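Local coordinates for protein GCN5-related N-acetyltransferase (Anabaena variabilis, PDB 2OZG) that binds coenzyme A and probably transfers its acetyl group to an amine, possibly that of an aminoglycoside, as a GCN5-related N-acetyltransferase, at residues L154-V159 with Y204-K209. Sequence-based numbering, arbitrary orientation.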
loop_
_atom_site.group_PDB
_atom_site.type_symbol
_atom_site.label_atom_id
_atom_site.label_comp_id
_atom_site.label_asym_id
_atom_site.label_seq_id
_atom_site.Cartn_x
_atom_site.Cartn_y
_atom_site.Cartn_z
ATOM N N LEU A 154 -17.131 35.115 12.784
ATOM C CA LEU A 154 -18.481 34.748 13.225
ATOM C C LEU A 154 -18.408 33.521 14.105
ATOM O O LEU A 154 -17.519 32.678 13.929
ATOM C CB LEU A 154 -19.369 34.404 12.013
ATOM C CG LEU A 154 -19.460 35.493 10.954
ATOM C CD1 LEU A 154 -20.321 35.047 9.828
ATOM C CD2 LEU A 154 -19.986 36.787 11.542
ATOM N N PRO A 155 -19.291 33.456 15.116
ATOM C CA PRO A 155 -19.334 32.298 15.946
ATOM C C PRO A 155 -20.071 31.153 15.304
ATOM O O PRO A 155 -20.865 31.349 14.399
ATOM C CB PRO A 155 -20.149 32.757 17.158
ATOM C CG PRO A 155 -20.939 33.827 16.723
ATOM C CD PRO A 155 -20.176 34.512 15.618
ATOM N N LEU A 156 -19.814 29.974 15.828
ATOM C CA LEU A 156 -20.510 28.774 15.441
ATOM C C LEU A 156 -21.289 28.298 16.643
ATOM O O LEU A 156 -20.844 28.470 17.768
ATOM C CB LEU A 156 -19.558 27.685 14.953
ATOM C CG LEU A 156 -19.225 27.916 13.485
ATOM C CD1 LEU A 156 -17.996 28.726 13.389
ATOM C CD2 LEU A 156 -19.099 26.617 12.775
ATOM N N GLU A 157 -22.436 27.699 16.366
ATOM C CA GLU A 157 -23.378 27.247 17.360
ATOM C C GLU A 157 -23.952 25.890 16.970
ATOM O O GLU A 157 -24.448 25.767 15.888
ATOM C CB GLU A 157 -24.522 28.239 17.406
ATOM C CG GLU A 157 -25.489 27.972 18.519
ATOM C CD GLU A 157 -26.755 28.825 18.434
ATOM O OE1 GLU A 157 -26.828 29.729 17.562
ATOM O OE2 GLU A 157 -27.672 28.571 19.235
ATOM N N PRO A 158 -23.876 24.871 17.856
ATOM C CA PRO A 158 -24.502 23.615 17.510
ATOM C C PRO A 158 -26.007 23.740 17.602
ATOM O O PRO A 158 -26.501 24.352 18.514
ATOM C CB PRO A 158 -23.990 22.674 18.586
ATOM C CG PRO A 158 -23.780 23.602 19.814
ATOM C CD PRO A 158 -23.200 24.810 19.178
ATOM N N VAL A 159 -26.709 23.220 16.613
ATOM C CA VAL A 159 -28.144 23.287 16.530
ATOM C C VAL A 159 -28.647 21.945 16.046
ATOM O O VAL A 159 -27.890 21.142 15.518
ATOM C CB VAL A 159 -28.600 24.382 15.561
ATOM C CG1 VAL A 159 -28.124 25.758 16.070
ATOM C CG2 VAL A 159 -28.055 24.111 14.152
ATOM N N TYR A 204 -23.944 22.768 12.796
ATOM C CA TYR A 204 -23.651 24.058 13.387
ATOM C C TYR A 204 -24.146 25.114 12.428
ATOM O O TYR A 204 -24.049 24.928 11.220
ATOM C CB TYR A 204 -22.110 24.214 13.498
ATOM C CG TYR A 204 -21.507 23.421 14.633
ATOM C CD1 TYR A 204 -21.317 22.048 14.530
ATOM C CD2 TYR A 204 -21.085 24.053 15.798
ATOM C CE1 TYR A 204 -20.783 21.346 15.539
ATOM C CE2 TYR A 204 -20.546 23.334 16.855
ATOM C CZ TYR A 204 -20.423 21.991 16.728
ATOM O OH TYR A 204 -19.841 21.299 17.756
ATOM N N LEU A 205 -24.605 26.216 12.974
ATOM C CA LEU A 205 -24.916 27.429 12.227
ATOM C C LEU A 205 -23.689 28.308 12.379
ATOM O O LEU A 205 -23.039 28.307 13.441
ATOM C CB LEU A 205 -26.093 28.203 12.796
ATOM C CG LEU A 205 -27.463 27.516 12.750
ATOM C CD1 LEU A 205 -28.571 28.407 13.400
ATOM C CD2 LEU A 205 -27.881 27.028 11.329
ATOM N N ILE A 206 -23.375 29.036 11.305
ATOM C CA ILE A 206 -22.303 30.014 11.283
ATOM C C ILE A 206 -22.962 31.373 11.271
ATOM O O ILE A 206 -23.757 31.671 10.390
ATOM C CB ILE A 206 -21.453 29.913 9.990
ATOM C CG1 ILE A 206 -20.843 28.531 9.878
ATOM C CG2 ILE A 206 -20.323 30.940 10.023
ATOM C CD1 ILE A 206 -20.245 28.195 8.548
ATOM N N GLY A 207 -22.639 32.191 12.257
ATOM C CA GLY A 207 -23.121 33.551 12.330
ATOM C C GLY A 207 -23.409 34.012 13.717
ATOM O O GLY A 207 -23.410 33.199 14.675
ATOM N N ASP A 208 -23.582 35.335 13.857
ATOM C CA ASP A 208 -23.999 35.883 15.142
ATOM C C ASP A 208 -25.419 35.369 15.340
ATOM O O ASP A 208 -26.062 34.896 14.380
ATOM C CB ASP A 208 -23.960 37.419 15.206
ATOM C CG ASP A 208 -22.558 37.980 15.109
ATOM O OD1 ASP A 208 -21.640 37.458 15.772
ATOM O OD2 ASP A 208 -22.376 38.970 14.364
ATOM N N LYS A 209 -25.866 35.439 16.598
ATOM C CA LYS A 209 -27.190 34.971 17.012
ATOM C C LYS A 209 -28.255 35.632 16.167
ATOM O O LYS A 209 -28.239 36.858 16.003
ATOM C CB LYS A 209 -27.455 35.292 18.506
#
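Pro158 sits over Tyr204 where strand 156-158 runs antiparallel to strand 204-206. Within this chain strand 156-158 is the outer one; its partner belongs to the second GNAT region. Strand 204-206 is the inner one and pairs further with strand 211-222. Pro158 covers one face of the Tyr204 ring, a CH-pi contact with CB 4.2 Å from the ring centroid. The ring gets there because CG lies anti to the carbonyl carbon (chi1 -76°). Its hydroxyl reaches Gln29 and Glu90 of the second subunit, so the tyrosine also joins two subunits. An alanine here would probably leave the Pro158 ring without its flat support and those two partners without their hydroxyl. Leu156 fills the next hollow on the same face. Its CD2 rests between Tyr204 CB and Ile206 CG1, 3.9 Å from each. Leu156 and Ile206 lie side by side and point the same way, towards helix 239-250, where Phe248 and Ala241 receive them. Leu154, just before strand 156-158, carries this row on. Its CB packs across Ile206 CG2 and against the bare CA of Gly207. On the other face Val159 crosses Leu205 at about a right angle. Both methyls of the valine press against Leu205 CG from one side, with CG2 at 3.7 Å, and Phe167 of helix 165-177 touches both residues. The backbones are joined at Glu157 and Leu205, a hydrogen-bonded pair. Glu157 N donates to Leu205 O at 3.0 Å, and Leu205 N returns a bond to Glu157 O. Pro155 and Pro158 have no N-H to give, but the Pro155 carbonyl is still used. Where the chain turns its corner, Gly207 N meets Pro155 O at 2.9 Å, almost straight at 176°.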